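Local coordinates for catalase (Bacillus pumilus, PDB 4QOL), which breaks down hydrogen peroxide to water and oxygen at a heme and also shows peroxidase-like reactivity toward phenolic substrates, at residues 429-441 with 466-478. Sequence-based numbering, arbitrary orientation.
Sequences YRSYSEEEKQALI and ADEDYGQRLADSL
The rings of Y429 and Y470 lie with their planes only 1° apart, yet slid so far that they barely overlap. Instead, the CB of Y470 sits over the centre of the Y429 ring, a CH-pi contact 3.4 Å from the centroid. K437 CE covers the opposite face, toward the rim. Y429 CG stands anti to its own N (chi1 176°), which sends the ring across to helix 468-478. There Y429 OH donates to D469 OD2 at 2.7 Å, from above the carboxylate plane. With an alanine here, D469 would probably lose this donor, and a gap would open between Y470 and K437.

R473 grips E434 end-on in a salt bridge. R473 NH1 meets the syn lone pair of E434 OE2 at 3.1 Å, nearly straight. R473 NH2 reaches E434 OE1 at 2.8 Å, and Q438 NE2 donates to that same oxygen. In a second salt bridge, R430 NH1 binds the anti lone pair of D467 OD2 at 2.8 Å, while D467 OD1 caps helix 468-478 through Y470 N.

I441 fits as a knob among Y470, R473, L474 and S477, with CG2 3.8 Å from S477 CB. Y470 OH is hydrogen-bonded to T179 OG1, linking this helix pair to helix 175-181. The axes of segments 434-441 and 468-478 cross at -49° and come within 10.5 Å, as part of the C-terminal helical domain typical of the catalase fold.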
loop_
_atom_site.group_PDB
_atom_site.type_symbol
_atom_site.label_atom_id
_atom_site.label_comp_id
_atom_site.label_asym_id
_atom_site.label_seq_id
_atom_site.Cartn_x
_atom_site.Cartn_y
_atom_site.Cartn_z
ATOM N N TYR A 429 16.157 28.512 -33.949
ATOM C CA TYR A 429 15.222 29.437 -34.617
ATOM C C TYR A 429 15.648 29.690 -36.065
ATOM O O TYR A 429 14.888 29.574 -37.023
ATOM C CB TYR A 429 15.172 30.787 -33.875
ATOM C CG TYR A 429 14.290 31.814 -34.600
ATOM C CD1 TYR A 429 12.911 31.701 -34.541
ATOM C CD2 TYR A 429 14.829 32.861 -35.324
ATOM C CE1 TYR A 429 12.053 32.610 -35.187
ATOM C CE2 TYR A 429 13.994 33.768 -35.968
ATOM C CZ TYR A 429 12.623 33.647 -35.887
ATOM O OH TYR A 429 11.764 34.605 -36.527
ATOM N N ARG A 430 16.920 30.030 -36.217
ATOM C CA ARG A 430 17.410 30.374 -37.545
ATOM C C ARG A 430 17.438 29.206 -38.492
ATOM O O ARG A 430 17.422 29.418 -39.701
ATOM C CB ARG A 430 18.762 31.037 -37.467
ATOM C CG ARG A 430 18.690 32.408 -36.864
ATOM C CD ARG A 430 20.046 33.106 -36.889
ATOM N NE ARG A 430 21.017 32.488 -35.984
ATOM C CZ ARG A 430 21.205 32.807 -34.703
ATOM N NH1 ARG A 430 20.456 33.715 -34.056
ATOM N NH2 ARG A 430 22.188 32.228 -34.059
ATOM N N SER A 431 17.483 27.984 -37.977
ATOM C CA SER A 431 17.466 26.764 -38.809
ATOM C C SER A 431 16.077 26.411 -39.347
ATOM O O SER A 431 15.949 25.584 -40.268
ATOM C CB SER A 431 18.067 25.584 -38.033
ATOM O OG SER A 431 17.118 25.006 -37.120
ATOM N N TYR A 432 15.034 27.052 -38.811
ATOM C CA TYR A 432 13.701 26.808 -39.272
ATOM C C TYR A 432 13.511 27.464 -40.664
ATOM O O TYR A 432 13.967 28.568 -40.889
ATOM C CB TYR A 432 12.646 27.395 -38.297
ATOM C CG TYR A 432 12.383 26.573 -37.017
ATOM C CD1 TYR A 432 12.302 25.186 -37.058
ATOM C CD2 TYR A 432 12.324 27.191 -35.782
ATOM C CE1 TYR A 432 12.119 24.441 -35.896
ATOM C CE2 TYR A 432 12.138 26.464 -34.591
ATOM C CZ TYR A 432 12.048 25.081 -34.656
ATOM O OH TYR A 432 11.857 24.346 -33.473
ATOM N N SER A 433 12.731 26.808 -41.518
ATOM C CA SER A 433 12.171 27.441 -42.722
ATOM C C SER A 433 11.250 28.568 -42.317
ATOM O O SER A 433 10.848 28.667 -41.156
ATOM C CB SER A 433 11.401 26.417 -43.563
ATOM O OG SER A 433 10.191 26.035 -42.932
ATOM N N GLU A 434 10.909 29.425 -43.278
ATOM C CA GLU A 434 10.063 30.521 -42.988
ATOM C C GLU A 434 8.705 30.010 -42.506
ATOM O O GLU A 434 8.103 30.643 -41.671
ATOM C CB GLU A 434 9.907 31.442 -44.219
ATOM C CG GLU A 434 8.904 32.576 -44.037
ATOM C CD GLU A 434 9.149 33.478 -42.814
ATOM O OE1 GLU A 434 8.186 34.105 -42.357
ATOM O OE2 GLU A 434 10.296 33.619 -42.350
ATOM N N GLU A 435 8.213 28.918 -43.102
ATOM C CA GLU A 435 6.908 28.335 -42.771
ATOM C C GLU A 435 6.986 27.854 -41.321
ATOM O O GLU A 435 6.058 28.059 -40.549
ATOM C CB GLU A 435 6.575 27.163 -43.713
ATOM C CG GLU A 435 6.205 27.539 -45.165
ATOM C CD GLU A 435 7.362 28.155 -45.975
ATOM O OE1 GLU A 435 7.093 28.962 -46.881
ATOM O OE2 GLU A 435 8.565 27.840 -45.741
ATOM N N GLU A 436 8.101 27.204 -40.975
ATOM C CA GLU A 436 8.296 26.688 -39.607
ATOM C C GLU A 436 8.396 27.837 -38.593
ATOM O O GLU A 436 7.850 27.750 -37.482
ATOM C CB GLU A 436 9.515 25.826 -39.544
ATOM C CG GLU A 436 9.379 24.495 -40.261
ATOM C CD GLU A 436 10.679 23.723 -40.232
ATOM O OE1 GLU A 436 11.737 24.283 -40.545
ATOM O OE2 GLU A 436 10.678 22.551 -39.824
ATOM N N LYS A 437 9.088 28.910 -38.945
ATOM C CA LYS A 437 9.156 30.059 -38.053
ATOM C C LYS A 437 7.749 30.621 -37.866
ATOM O O LYS A 437 7.376 31.034 -36.763
ATOM C CB LYS A 437 10.001 31.158 -38.610
ATOM C CG LYS A 437 11.473 30.912 -38.632
ATOM C CD LYS A 437 12.135 32.200 -39.116
ATOM C CE LYS A 437 13.632 32.080 -39.151
ATOM N NZ LYS A 437 14.109 31.262 -40.280
ATOM N N GLN A 438 6.993 30.686 -38.943
ATOM C CA GLN A 438 5.628 31.242 -38.818
ATOM C C GLN A 438 4.777 30.376 -37.881
ATOM O O GLN A 438 4.017 30.891 -37.068
ATOM C CB GLN A 438 4.947 31.402 -40.198
ATOM C CG GLN A 438 5.472 32.643 -40.935
ATOM C CD GLN A 438 4.773 32.927 -42.275
ATOM O OE1 GLN A 438 3.618 32.554 -42.480
ATOM N NE2 GLN A 438 5.479 33.595 -43.186
ATOM N N ALA A 439 4.949 29.073 -37.980
ATOM C CA ALA A 439 4.171 28.148 -37.148
ATOM C C ALA A 439 4.596 28.318 -35.642
ATOM O O ALA A 439 3.775 28.329 -34.738
ATOM C CB ALA A 439 4.364 26.726 -37.639
ATOM N N LEU A 440 5.888 28.425 -35.407
ATOM C CA LEU A 440 6.437 28.640 -34.061
ATOM C C LEU A 440 5.808 29.892 -33.464
ATOM O O LEU A 440 5.353 29.896 -32.314
ATOM C CB LEU A 440 7.949 28.846 -34.127
ATOM C CG LEU A 440 8.706 29.248 -32.856
ATOM C CD1 LEU A 440 8.564 28.251 -31.691
ATOM C CD2 LEU A 440 10.157 29.425 -33.160
ATOM N N ILE A 441 5.836 30.986 -34.228
ATOM C CA ILE A 441 5.329 32.261 -33.686
ATOM C C ILE A 441 3.815 32.161 -33.431
ATOM O O ILE A 441 3.319 32.627 -32.417
ATOM C CB ILE A 441 5.637 33.441 -34.654
ATOM C CG1 ILE A 441 7.148 33.657 -34.774
ATOM C CG2 ILE A 441 4.932 34.709 -34.202
ATOM C CD1 ILE A 441 7.831 34.018 -33.457
ATOM N N ALA A 466 17.661 35.049 -27.595
ATOM C CA ALA A 466 17.974 33.938 -28.517
ATOM C C ALA A 466 18.220 34.500 -29.924
ATOM O O ALA A 466 19.255 34.242 -30.543
ATOM C CB ALA A 466 16.831 32.919 -28.532
ATOM N N ASP A 467 17.293 35.285 -30.417
ATOM C CA ASP A 467 17.424 35.876 -31.760
ATOM C C ASP A 467 16.484 37.099 -31.865
ATOM O O ASP A 467 15.313 37.026 -31.527
ATOM C CB ASP A 467 17.147 34.803 -32.837
ATOM C CG ASP A 467 17.167 35.342 -34.269
ATOM O OD1 ASP A 467 16.223 36.077 -34.656
ATOM O OD2 ASP A 467 18.135 35.057 -34.987
ATOM N N GLU A 468 17.028 38.251 -32.290
ATOM C CA GLU A 468 16.226 39.501 -32.269
ATOM C C GLU A 468 15.003 39.434 -33.159
ATOM O O GLU A 468 14.002 40.023 -32.798
ATOM C CB GLU A 468 16.992 40.772 -32.699
ATOM C CG GLU A 468 17.840 40.716 -33.974
ATOM C CD GLU A 468 18.527 42.065 -34.281
ATOM O OE1 GLU A 468 18.041 43.126 -33.800
ATOM O OE2 GLU A 468 19.551 42.085 -35.011
ATOM N N ASP A 469 15.087 38.732 -34.301
ATOM C CA ASP A 469 13.945 38.553 -35.197
ATOM C C ASP A 469 12.834 37.684 -34.533
ATOM O O ASP A 469 11.659 38.044 -34.553
ATOM C CB ASP A 469 14.383 37.913 -36.522
ATOM C CG ASP A 469 13.231 37.771 -37.539
ATOM O OD1 ASP A 469 12.670 38.824 -38.003
ATOM O OD2 ASP A 469 12.880 36.617 -37.940
ATOM N N TYR A 470 13.265 36.570 -33.918
ATOM C CA TYR A 470 12.385 35.709 -33.122
ATOM C C TYR A 470 11.619 36.557 -32.124
ATOM O O TYR A 470 10.390 36.544 -32.103
ATOM C CB TYR A 470 13.326 34.689 -32.463
ATOM C CG TYR A 470 12.719 33.520 -31.648
ATOM C CD1 TYR A 470 11.352 33.289 -31.575
ATOM C CD2 TYR A 470 13.578 32.602 -31.032
ATOM C CE1 TYR A 470 10.848 32.249 -30.856
ATOM C CE2 TYR A 470 13.076 31.538 -30.321
ATOM C CZ TYR A 470 11.713 31.354 -30.239
ATOM O OH TYR A 470 11.222 30.234 -29.552
ATOM N N GLY A 471 12.336 37.257 -31.248
ATOM C CA GLY A 471 11.665 38.051 -30.197
ATOM C C GLY A 471 10.792 39.166 -30.697
ATOM O O GLY A 471 9.675 39.365 -30.206
ATOM N N GLN A 472 11.288 39.895 -31.717
ATOM C CA GLN A 472 10.473 40.991 -32.303
ATOM C C GLN A 472 9.195 40.509 -32.987
ATOM O O GLN A 472 8.145 41.141 -32.811
ATOM C CB GLN A 472 11.350 41.814 -33.280
ATOM C CG GLN A 472 10.616 43.070 -33.763
ATOM C CD GLN A 472 10.393 44.056 -32.631
ATOM O OE1 GLN A 472 11.364 44.611 -32.085
ATOM N NE2 GLN A 472 9.130 44.328 -32.302
ATOM N N ARG A 473 9.269 39.419 -33.748
ATOM C CA ARG A 473 8.125 38.799 -34.379
ATOM C C ARG A 473 7.099 38.383 -33.353
ATOM O O ARG A 473 5.893 38.555 -33.550
ATOM C CB ARG A 473 8.527 37.593 -35.250
ATOM C CG ARG A 473 9.146 38.015 -36.567
ATOM C CD ARG A 473 9.701 36.885 -37.414
ATOM N NE ARG A 473 8.670 36.086 -38.032
ATOM C CZ ARG A 473 8.855 35.326 -39.114
ATOM N NH1 ARG A 473 10.026 35.232 -39.701
ATOM N NH2 ARG A 473 7.848 34.618 -39.587
ATOM N N LEU A 474 7.575 37.839 -32.232
ATOM C CA LEU A 474 6.614 37.384 -31.202
ATOM C C LEU A 474 5.956 38.555 -30.514
ATOM O O LEU A 474 4.721 38.557 -30.296
ATOM C CB LEU A 474 7.387 36.498 -30.177
ATOM C CG LEU A 474 6.706 35.432 -29.372
ATOM C CD1 LEU A 474 7.252 35.385 -27.917
ATOM C CD2 LEU A 474 5.219 35.229 -29.507
ATOM N N ALA A 475 6.753 39.596 -30.217
ATOM C CA ALA A 475 6.211 40.836 -29.624
ATOM C C ALA A 475 5.138 41.397 -30.527
ATOM O O ALA A 475 4.074 41.825 -30.052
ATOM C CB ALA A 475 7.313 41.854 -29.341
ATOM N N ASP A 476 5.430 41.414 -31.818
ATOM C CA ASP A 476 4.525 41.998 -32.794
ATOM C C ASP A 476 3.220 41.240 -32.800
ATOM O O ASP A 476 2.125 41.815 -32.770
ATOM C CB ASP A 476 5.158 41.946 -34.194
ATOM C CG ASP A 476 6.332 42.943 -34.373
ATOM O OD1 ASP A 476 6.593 43.805 -33.491
ATOM O OD2 ASP A 476 6.951 42.902 -35.454
ATOM N N SER A 477 3.328 39.913 -32.831
ATOM C CA SER A 477 2.155 39.039 -32.953
ATOM C C SER A 477 1.279 39.121 -31.684
ATOM O O SER A 477 0.043 39.114 -31.732
ATOM C CB SER A 477 2.660 37.631 -33.295
ATOM O OG SER A 477 1.590 36.706 -33.354
ATOM N N LEU A 478 1.924 39.325 -30.539
ATOM C CA LEU A 478 1.235 39.576 -29.268
ATOM C C LEU A 478 0.728 41.024 -29.007
ATOM O O LEU A 478 0.077 41.265 -27.974
ATOM C CB LEU A 478 2.112 39.088 -28.095
ATOM C CG LEU A 478 2.222 37.586 -27.936
ATOM C CD1 LEU A 478 3.415 37.281 -27.029
ATOM C CD2 LEU A 478 0.931 36.949 -27.409
HETATM O O HOH W 1 22.140 32.484 -31.201
HETATM O O HOH W 2 21.176 35.588 -32.043
#